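Local coordinates for RagB/SusD domain protein (Flavobacterium johnsoniae, PDB 5J5U) that probably binds chitin at the bacterial cell surface, as a SusD-like protein of a polysaccharide utilization locus for chitin, at residues A[75-78]-A[79-83]; A[346-350]-A[351-355]; A[378-382]-A[383-387]; A[431-435]-A[436-440]. All coordinates share one frame; numbering follows the deposited sequence.

Contact 1 of 4, residues A[75-78]-A[79-83]; sequences NVYA and NELKN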
loop_
_atom_site.group_PDB
_atom_site.type_symbol
_atom_site.label_atom_id
_atom_site.label_comp_id
_atom_site.label_asym_id
_atom_site.label_seq_id
_atom_site.Cartn_x
_atom_site.Cartn_y
_atom_site.Cartn_z
ATOM N N ASN A 75 -9.196 -1.815 14.278
ATOM C CA ASN A 75 -10.281 -1.316 13.452
ATOM C C ASN A 75 -10.706 -2.290 12.368
ATOM O O ASN A 75 -11.895 -2.362 12.010
ATOM C CB ASN A 75 -9.933 0.040 12.850
ATOM C CG ASN A 75 -10.249 1.187 13.810
ATOM O OD1 ASN A 75 -10.196 1.024 15.028
ATOM N ND2 ASN A 75 -10.659 2.315 13.268
ATOM N N VAL A 76 -9.770 -3.069 11.856
ATOM C CA VAL A 76 -10.166 -4.108 10.922
ATOM C C VAL A 76 -11.073 -5.138 11.627
ATOM O O VAL A 76 -12.128 -5.480 11.109
ATOM C CB VAL A 76 -8.939 -4.817 10.278
ATOM C CG1 VAL A 76 -9.339 -6.161 9.708
ATOM C CG2 VAL A 76 -8.336 -3.939 9.199
ATOM N N TYR A 77 -10.709 -5.587 12.822
ATOM C CA TYR A 77 -11.572 -6.557 13.467
ATOM C C TYR A 77 -12.878 -5.936 13.975
ATOM O O TYR A 77 -13.907 -6.598 13.971
ATOM C CB TYR A 77 -10.836 -7.263 14.603
ATOM C CG TYR A 77 -9.836 -8.260 14.072
ATOM C CD1 TYR A 77 -10.246 -9.329 13.272
ATOM C CD2 TYR A 77 -8.487 -8.128 14.342
ATOM C CE1 TYR A 77 -9.325 -10.250 12.777
ATOM C CE2 TYR A 77 -7.567 -9.030 13.844
ATOM C CZ TYR A 77 -7.986 -10.079 13.058
ATOM O OH TYR A 77 -7.048 -10.956 12.573
ATOM N N ALA A 78 -12.861 -4.680 14.411
ATOM C CA ALA A 78 -14.099 -4.062 14.883
ATOM C C ALA A 78 -15.090 -3.758 13.744
ATOM O O ALA A 78 -16.287 -4.016 13.870
ATOM C CB ALA A 78 -13.793 -2.806 15.659
ATOM N N ASN A 79 -14.599 -3.268 12.611
ATOM C CA ASN A 79 -15.497 -2.709 11.598
ATOM C C ASN A 79 -15.636 -3.536 10.334
ATOM O O ASN A 79 -16.743 -3.680 9.825
ATOM C CB ASN A 79 -15.046 -1.298 11.189
ATOM C CG ASN A 79 -15.052 -0.320 12.356
ATOM O OD1 ASN A 79 -15.902 -0.413 13.248
ATOM N ND2 ASN A 79 -14.102 0.627 12.353
ATOM N N GLU A 80 -14.519 -4.034 9.804
ATOM C CA GLU A 80 -14.486 -4.513 8.413
ATOM C C GLU A 80 -14.731 -6.009 8.227
ATOM O O GLU A 80 -15.656 -6.391 7.518
ATOM C CB GLU A 80 -13.149 -4.127 7.764
ATOM C CG GLU A 80 -12.927 -2.611 7.723
ATOM C CD GLU A 80 -11.535 -2.206 7.260
ATOM O OE1 GLU A 80 -10.807 -3.042 6.669
ATOM O OE2 GLU A 80 -11.164 -1.035 7.501
ATOM N N LEU A 81 -13.930 -6.846 8.886
ATOM C CA LEU A 81 -13.926 -8.276 8.596
ATOM C C LEU A 81 -15.294 -8.908 8.817
ATOM O O LEU A 81 -15.761 -9.710 8.002
ATOM C CB LEU A 81 -12.881 -8.976 9.442
ATOM C CG LEU A 81 -12.654 -10.430 9.067
ATOM C CD1 LEU A 81 -12.043 -10.563 7.676
ATOM C CD2 LEU A 81 -11.742 -11.025 10.119
ATOM N N LYS A 82 -15.954 -8.496 9.892
ATOM C CA LYS A 82 -17.256 -9.031 10.260
ATOM C C LYS A 82 -18.349 -8.744 9.231
ATOM O O LYS A 82 -19.160 -9.613 8.909
ATOM C CB LYS A 82 -17.651 -8.463 11.617
ATOM C CG LYS A 82 -19.138 -8.256 11.813
ATOM C CD LYS A 82 -19.395 -7.539 13.132
ATOM C CE LYS A 82 -18.567 -6.259 13.236
ATOM N NZ LYS A 82 -18.756 -5.331 12.081
ATOM N N ASN A 83 -18.339 -7.543 8.669
ATOM C CA ASN A 83 -19.350 -7.194 7.687
ATOM C C ASN A 83 -19.208 -8.025 6.440
ATOM O O ASN A 83 -20.199 -8.515 5.877
ATOM C CB ASN A 83 -19.267 -5.717 7.321
ATOM C CG ASN A 83 -20.131 -4.868 8.201
ATOM O OD1 ASN A 83 -21.354 -4.873 8.073
ATOM N ND2 ASN A 83 -19.510 -4.159 9.134
#
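With CG of Tyr77 set opposite its carbonyl carbon (chi1 -74°) and CG of Leu81 opposite its backbone N (chi1 -171°), the two side chains run alongside each other, one turn apart, and Tyr77 CE1 rests 3.7 Å from Leu81 CD2. Tyr77 OH reaches on to Pro123 O. One residue earlier, Val76 CG2 lies 3.6 Å from Glu80 OE1, although that carboxylate is really held by Arg114 and Tyr33. Asn75 and Asn79 also point the same way, their amide planes steeply inclined and their ND2 atoms 3.9 Å apart; Asn75 ND2 bonds Asp30. With an alanine in place of Asn79 the second amide is gone, and the Asn75 amide would probably lose the neighbour beside it, while the backbone bond stays. Beneath the side chains, Asn79 N bonds Asn75 O at 2.9 Å. Val76 O then takes two donors from opposite faces of its plane, Glu80 N at 3.1 Å and Leu81 N at 3.2 Å, the latter nearly straight at 173°. This i to i+5 bond marks a wider pi-type turn inside helix 66-90, which packs against helices 16-29, 31-45 and 98-119 of the largely helical SusD-like fold.

Contact 2 of 4, residues A[346-350]-A[351-355]; sequences EAAYR and GWVAG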
loop_
_atom_site.group_PDB
_atom_site.type_symbol
_atom_site.label_atom_id
_atom_site.label_comp_id
_atom_site.label_asym_id
_atom_site.label_seq_id
_atom_site.Cartn_x
_atom_site.Cartn_y
_atom_site.Cartn_z
ATOM N N GLU A 346 8.573 -7.571 -13.111
ATOM C CA GLU A 346 9.394 -8.430 -12.260
ATOM C C GLU A 346 9.208 -9.927 -12.555
ATOM O O GLU A 346 10.185 -10.674 -12.619
ATOM C CB GLU A 346 9.126 -8.171 -10.774
ATOM C CG GLU A 346 9.960 -9.094 -9.873
ATOM C CD GLU A 346 9.754 -8.868 -8.376
ATOM O OE1 GLU A 346 8.863 -8.082 -7.989
ATOM O OE2 GLU A 346 10.477 -9.503 -7.591
ATOM N N ALA A 347 7.971 -10.369 -12.741
ATOM C CA ALA A 347 7.725 -11.770 -13.076
ATOM C C ALA A 347 8.376 -12.147 -14.428
ATOM O O ALA A 347 8.917 -13.242 -14.584
ATOM C CB ALA A 347 6.235 -12.060 -13.096
ATOM N N ALA A 348 8.306 -11.234 -15.395
ATOM C CA ALA A 348 8.938 -11.427 -16.695
ATOM C C ALA A 348 10.428 -11.637 -16.540
ATOM O O ALA A 348 10.983 -12.573 -17.107
ATOM C CB ALA A 348 8.682 -10.231 -17.601
ATOM N N TYR A 349 11.066 -10.763 -15.761
ATOM C CA TYR A 349 12.502 -10.856 -15.523
ATOM C C TYR A 349 12.904 -12.170 -14.872
ATOM O O TYR A 349 14.058 -12.583 -14.950
ATOM C CB TYR A 349 12.970 -9.699 -14.643
ATOM C CG TYR A 349 14.391 -9.844 -14.161
ATOM C CD1 TYR A 349 15.456 -9.537 -14.988
ATOM C CD2 TYR A 349 14.667 -10.305 -12.887
ATOM C CE1 TYR A 349 16.758 -9.681 -14.556
ATOM C CE2 TYR A 349 15.965 -10.450 -12.447
ATOM C CZ TYR A 349 17.004 -10.134 -13.290
ATOM O OH TYR A 349 18.298 -10.271 -12.860
ATOM N N ARG A 350 11.951 -12.808 -14.206
ATOM C CA ARG A 350 12.181 -14.104 -13.582
ATOM C C ARG A 350 11.823 -15.257 -14.516
ATOM O O ARG A 350 11.996 -16.421 -14.171
ATOM C CB ARG A 350 11.378 -14.215 -12.287
ATOM C CG ARG A 350 11.847 -13.295 -11.174
ATOM C CD ARG A 350 10.813 -13.247 -10.062
ATOM N NE ARG A 350 11.212 -12.350 -8.986
ATOM C CZ ARG A 350 11.823 -12.752 -7.884
ATOM N NH1 ARG A 350 12.105 -14.041 -7.726
ATOM N NH2 ARG A 350 12.141 -11.873 -6.945
ATOM N N GLY A 351 11.296 -14.932 -15.688
ATOM C CA GLY A 351 10.889 -15.954 -16.629
ATOM C C GLY A 351 9.607 -16.648 -16.219
ATOM O O GLY A 351 9.325 -17.764 -16.662
ATOM N N TRP A 352 8.842 -16.005 -15.345
ATOM C CA TRP A 352 7.603 -16.592 -14.851
ATOM C C TRP A 352 6.422 -16.386 -15.806
ATOM O O TRP A 352 5.556 -17.245 -15.916
ATOM C CB TRP A 352 7.274 -16.015 -13.477
ATOM C CG TRP A 352 8.218 -16.455 -12.387
ATOM C CD1 TRP A 352 9.283 -17.310 -12.511
ATOM C CD2 TRP A 352 8.155 -16.096 -10.998
ATOM N NE1 TRP A 352 9.895 -17.489 -11.288
ATOM C CE2 TRP A 352 9.220 -16.762 -10.343
ATOM C CE3 TRP A 352 7.301 -15.278 -10.241
ATOM C CZ2 TRP A 352 9.459 -16.627 -8.973
ATOM C CZ3 TRP A 352 7.540 -15.148 -8.878
ATOM C CH2 TRP A 352 8.615 -15.823 -8.260
ATOM N N VAL A 353 6.396 -15.256 -16.505
ATOM C CA VAL A 353 5.339 -14.987 -17.482
ATOM C C VAL A 353 5.970 -14.629 -18.818
ATOM O O VAL A 353 7.169 -14.309 -18.882
ATOM C CB VAL A 353 4.386 -13.841 -17.052
ATOM C CG1 VAL A 353 3.702 -14.181 -15.722
ATOM C CG2 VAL A 353 5.123 -12.501 -16.967
ATOM N N ALA A 354 5.169 -14.690 -19.882
ATOM C CA ALA A 354 5.673 -14.461 -21.239
ATOM C C ALA A 354 5.734 -12.986 -21.615
ATOM O O ALA A 354 4.736 -12.267 -21.546
ATOM C CB ALA A 354 4.815 -15.218 -22.253
ATOM N N GLY A 355 6.911 -12.527 -22.021
ATOM C CA GLY A 355 7.019 -11.180 -22.544
ATOM C C GLY A 355 8.314 -10.475 -22.220
ATOM O O GLY A 355 9.222 -11.061 -21.639
#
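Gly351 turns to positive phi (74°) and closes helix 337-349 with a Schellman motif, Trp352 N bonding Ala347 O at 2.9 Å and Gly351 N bonding Ala348 O at 2.8 Å. A side chain at Gly351 would run into the carbonyl oxygen of Arg350, which favours a glycine here. The turn brings Arg350 and Trp352 side by side, pointing the same way. Arg350 CB sits 3.6 Å from the centroid of the five-membered ring of Trp352 and only 6° off its normal, a clean CH-pi contact. Because the arginine chain is extended from CG to NE, it travels on across the indole, and its CD comes to 3.8 Å from Trp352 CZ2, over the six-membered ring. The guanidinium is then tipped 44° from the ring plane rather than stacked flat on it. It grips Glu346 side-on with two nitrogens on a single oxygen, NH2 at 3.0 Å and NE at 3.3 Å from OE2. Both ends of this salt bridge have a further partner: Arg350 NH2 also pairs with Glu198, and Glu346 OE1 with Arg424, so the charges form a small network that should restrain the arginine's rotation. Behind the turn, Ala347 CB lies 4.1 Å from Val353 CG2, an apolar contact between the outgoing loop and the last helical turn. Around this helix end, Met194 of helix 178-195 touches Ala347 and Trp352, helix 201-214 meets Trp352 and Val353 through Ala204, Glu205 and Phe212, and Lys400 of helix 399-410 packs on Arg350.

Contact 3 of 4, residues A[378-382]-A[383-387]; sequences APASQ and ASIDA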
loop_
_atom_site.group_PDB
_atom_site.type_symbol
_atom_site.label_atom_id
_atom_site.label_comp_id
_atom_site.label_asym_id
_atom_site.label_seq_id
_atom_site.Cartn_x
_atom_site.Cartn_y
_atom_site.Cartn_z
ATOM N N ALA A 378 -2.051 18.492 -12.700
ATOM C CA ALA A 378 -1.970 18.846 -14.105
ATOM C C ALA A 378 -1.316 17.705 -14.847
ATOM O O ALA A 378 -0.190 17.326 -14.520
ATOM C CB ALA A 378 -1.192 20.128 -14.291
ATOM N N PRO A 379 -2.029 17.129 -15.829
ATOM C CA PRO A 379 -1.465 16.003 -16.578
ATOM C C PRO A 379 -0.140 16.378 -17.210
ATOM O O PRO A 379 0.015 17.489 -17.702
ATOM C CB PRO A 379 -2.534 15.692 -17.639
ATOM C CG PRO A 379 -3.544 16.802 -17.552
ATOM C CD PRO A 379 -3.430 17.401 -16.199
ATOM N N ALA A 380 0.824 15.473 -17.139
ATOM C CA ALA A 380 2.115 15.708 -17.746
ATOM C C ALA A 380 1.999 15.519 -19.245
ATOM O O ALA A 380 1.249 14.666 -19.712
ATOM C CB ALA A 380 3.154 14.760 -17.171
ATOM N N SER A 381 2.738 16.320 -19.999
ATOM C CA SER A 381 2.711 16.212 -21.446
ATOM C C SER A 381 3.230 14.840 -21.851
ATOM O O SER A 381 4.192 14.338 -21.265
ATOM C CB SER A 381 3.552 17.319 -22.085
ATOM O OG SER A 381 4.934 17.033 -21.939
ATOM N N GLN A 382 2.591 14.243 -22.854
ATOM C CA GLN A 382 3.003 12.940 -23.367
ATOM C C GLN A 382 4.466 12.939 -23.799
ATOM O O GLN A 382 5.165 11.933 -23.664
ATOM C CB GLN A 382 2.109 12.517 -24.540
ATOM C CG GLN A 382 2.347 11.090 -24.989
ATOM C CD GLN A 382 2.127 10.081 -23.877
ATOM O OE1 GLN A 382 1.158 10.174 -23.126
ATOM N NE2 GLN A 382 3.046 9.128 -23.749
ATOM N N ALA A 383 4.938 14.080 -24.287
ATOM C CA ALA A 383 6.323 14.189 -24.719
ATOM C C ALA A 383 7.282 14.010 -23.541
ATOM O O ALA A 383 8.305 13.336 -23.667
ATOM C CB ALA A 383 6.559 15.527 -25.404
ATOM N N SER A 384 6.950 14.599 -22.394
ATOM C CA SER A 384 7.810 14.471 -21.217
ATOM C C SER A 384 7.851 13.024 -20.712
ATOM O O SER A 384 8.914 12.515 -20.335
ATOM C CB SER A 384 7.345 15.417 -20.102
ATOM O OG SER A 384 6.041 15.097 -19.637
ATOM N N ILE A 385 6.695 12.364 -20.719
ATOM C CA ILE A 385 6.591 10.968 -20.291
ATOM C C ILE A 385 7.423 10.070 -21.185
ATOM O O ILE A 385 8.251 9.287 -20.712
ATOM C CB ILE A 385 5.124 10.473 -20.303
ATOM C CG1 ILE A 385 4.255 11.338 -19.382
ATOM C CG2 ILE A 385 5.055 8.989 -19.939
ATOM C CD1 ILE A 385 2.782 10.964 -19.362
ATOM N N ASP A 386 7.215 10.210 -22.491
ATOM C CA ASP A 386 7.934 9.402 -23.465
ATOM C C ASP A 386 9.439 9.643 -23.354
ATOM O O ASP A 386 10.244 8.704 -23.415
ATOM C CB ASP A 386 7.424 9.714 -24.876
ATOM C CG ASP A 386 5.933 9.427 -25.032
ATOM O OD1 ASP A 386 5.404 8.588 -24.271
ATOM O OD2 ASP A 386 5.276 10.052 -25.895
ATOM N N ALA A 387 9.813 10.900 -23.143
ATOM C CA ALA A 387 11.222 11.258 -23.024
ATOM C C ALA A 387 11.852 10.599 -21.795
ATOM O O ALA A 387 12.945 10.024 -21.874
ATOM C CB ALA A 387 11.384 12.775 -22.965
#
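Ser381 is the N-cap of helix 382-391: its OG, lying between the backbone N and the carbonyl carbon (chi1 75°), accepts from Ser384 N at 3.2 Å. The tight part of the contact is gathered round the carbonyl of the same serine. Ser384 OG donates to Ser381 O at 2.6 Å, in the carbonyl plane and on a lone pair, while Ile385 N reaches that oxygen at 3.2 Å, so two good donors grip it where the helix starts. Ile385 is buried here; its CG1 meets Ala380 CB at 4.2 Å, and beyond the contact it lies on Ile369 of helix 357-371. Ser381 and Ala383, by contrast, are exposed, and along the partly exposed flank the chain of Gln382 bends at chi2 and crosses obliquely over the carboxylate of Asp386. Gln382 OE1 bonds Lys370, which ties this helix to helix 357-371. An alanine at Gln382 removes the whole amide, and Lys370 would probably lose this tie between the two helices. Gln382 NE2 is modelled as donating to Asp386 OD1 at 2.5 Å, a separation too short to be taken literally.

Contact 4 of 4, residues A[431-435]-A[436-440]; sequences LPITN and SDSQT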
loop_
_atom_site.group_PDB
_atom_site.type_symbol
_atom_site.label_atom_id
_atom_site.label_comp_id
_atom_site.label_asym_id
_atom_site.label_seq_id
_atom_site.Cartn_x
_atom_site.Cartn_y
_atom_site.Cartn_z
ATOM N N LEU A 431 17.715 5.548 3.287
ATOM C CA LEU A 431 18.715 6.304 4.001
ATOM C C LEU A 431 18.816 5.740 5.386
ATOM O O LEU A 431 17.803 5.433 6.000
ATOM C CB LEU A 431 18.335 7.785 4.047
ATOM C CG LEU A 431 18.421 8.430 2.662
ATOM C CD1 LEU A 431 17.836 9.847 2.619
ATOM C CD2 LEU A 431 19.898 8.430 2.268
ATOM N N PRO A 432 20.042 5.637 5.902
ATOM C CA PRO A 432 20.257 5.065 7.232
ATOM C C PRO A 432 19.732 6.007 8.308
ATOM O O PRO A 432 19.835 7.215 8.178
ATOM C CB PRO A 432 21.775 4.897 7.300
ATOM C CG PRO A 432 22.291 5.958 6.369
ATOM C CD PRO A 432 21.301 6.033 5.248
ATOM N N ILE A 433 19.105 5.437 9.326
ATOM C CA ILE A 433 18.613 6.184 10.476
ATOM C C ILE A 433 19.634 6.120 11.612
ATOM O O ILE A 433 19.885 5.053 12.165
ATOM C CB ILE A 433 17.226 5.632 10.927
ATOM C CG1 ILE A 433 16.174 5.866 9.817
ATOM C CG2 ILE A 433 16.774 6.256 12.245
ATOM C CD1 ILE A 433 15.889 7.348 9.560
ATOM N N THR A 434 20.215 7.260 11.976
ATOM C CA THR A 434 21.303 7.248 12.954
ATOM C C THR A 434 20.936 8.004 14.228
ATOM O O THR A 434 21.751 8.111 15.145
ATOM C CB THR A 434 22.608 7.878 12.365
ATOM O OG1 THR A 434 22.341 9.192 11.859
ATOM C CG2 THR A 434 23.195 6.989 11.240
ATOM N N ASN A 435 19.685 8.450 14.316
ATOM C CA ASN A 435 19.191 9.119 15.522
ATOM C C ASN A 435 19.495 8.333 16.796
ATOM O O ASN A 435 19.251 7.116 16.874
ATOM C CB ASN A 435 17.684 9.348 15.414
ATOM C CG ASN A 435 17.320 10.154 14.200
ATOM O OD1 ASN A 435 17.346 9.643 13.073
ATOM N ND2 ASN A 435 17.023 11.431 14.405
ATOM N N SER A 436 20.009 9.035 17.801
ATOM C CA SER A 436 20.496 8.381 19.001
ATOM C C SER A 436 19.340 7.857 19.848
ATOM O O SER A 436 19.525 6.975 20.697
ATOM C CB SER A 436 21.355 9.348 19.809
ATOM O OG SER A 436 20.549 10.387 20.332
ATOM N N ASP A 437 18.151 8.396 19.612
ATOM C CA ASP A 437 16.957 7.958 20.334
ATOM C C ASP A 437 16.132 6.942 19.553
ATOM O O ASP A 437 14.995 6.669 19.921
ATOM C CB ASP A 437 16.061 9.157 20.718
ATOM C CG ASP A 437 15.720 10.058 19.520
ATOM O OD1 ASP A 437 16.433 10.006 18.487
ATOM O OD2 ASP A 437 14.736 10.832 19.611
ATOM N N SER A 438 16.680 6.384 18.478
ATOM C CA SER A 438 15.984 5.303 17.783
ATOM C C SER A 438 15.896 4.025 18.652
ATOM O O SER A 438 16.914 3.443 19.041
ATOM C CB SER A 438 16.665 4.983 16.468
ATOM O OG SER A 438 15.962 3.962 15.765
ATOM N N GLN A 439 14.682 3.564 18.927
ATOM C CA GLN A 439 14.529 2.437 19.861
ATOM C C GLN A 439 15.043 1.142 19.250
ATOM O O GLN A 439 15.255 0.187 19.973
ATOM C CB GLN A 439 13.063 2.289 20.323
ATOM C CG GLN A 439 12.655 3.363 21.365
ATOM C CD GLN A 439 11.133 3.501 21.616
ATOM O OE1 GLN A 439 10.321 2.647 21.228
ATOM N NE2 GLN A 439 10.751 4.605 22.260
ATOM N N THR A 440 15.282 1.115 17.937
ATOM C CA THR A 440 15.893 -0.060 17.293
ATOM C C THR A 440 17.345 0.132 16.822
ATOM O O THR A 440 17.897 -0.741 16.134
ATOM C CB THR A 440 15.096 -0.517 16.058
ATOM O OG1 THR A 440 14.947 0.594 15.182
ATOM C CG2 THR A 440 13.725 -1.007 16.435
HETATM O O HOH W 1 16.789 12.532 16.968
#
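Asn435 and Asp437 turn their polar ends to the same side of a tight bend and meet there through a water. Asn435 holds CG opposite its carbonyl carbon (chi1 -57°), whereas Asp437 places its carboxylate between its own backbone N and carbonyl carbon (chi1 53°), which swings OD1 back over the turn to 3.4 Å from Asn435 CB. The water accepts from Asn435 ND2 at 2.8 Å and donates to Asp437 OD1 at 3.0 Å, bridging amide and carboxylate. Each group is also anchored beyond the turn, ND2 by Gly305 O and Asp437 OD2 by Lys61 and Lys63, two positive charges likely to keep the aspartate ionised. The backbone beneath is a type I beta turn, closed by Ser438 N to Asn435 O at 3.1 Å. Ser438 CB faces that same Asn435 O at 3.4 Å, while its hydroxyl leads off to Lys61 O and Gly442 N. The bend belongs to the long loop between helix 415-425 and helix 452-457: Leu431, upstream of the bend, packs on helix 262-270, and Gln439 hydrogen-bonds through its backbone to Phe62, in the segment between helices 53-60 and 66-90.

How the contacts relate
Contacts 1 to 4 follow one another along the chain, and none touches another; their centres lie between about 28 Å (contacts 2 and 3) and about 41 Å (contacts 1 and 3) apart. Contacts 1 and 3 fall on opposite sides of the chain's centre. Each belongs to a different part of a helix-rich chain: contact 1 is the interior of helix 66-90, contact 2 the end of helix 337-349, contact 3 the start of helix 382-391, and contact 4 a turn in the loop between helices 415-425 and 452-457. Helix 357-371 lies between contacts 2 and 3 in sequence. All four belong to the SusD-like part of the chain; together they sample how its helices are started, continued, ended and joined.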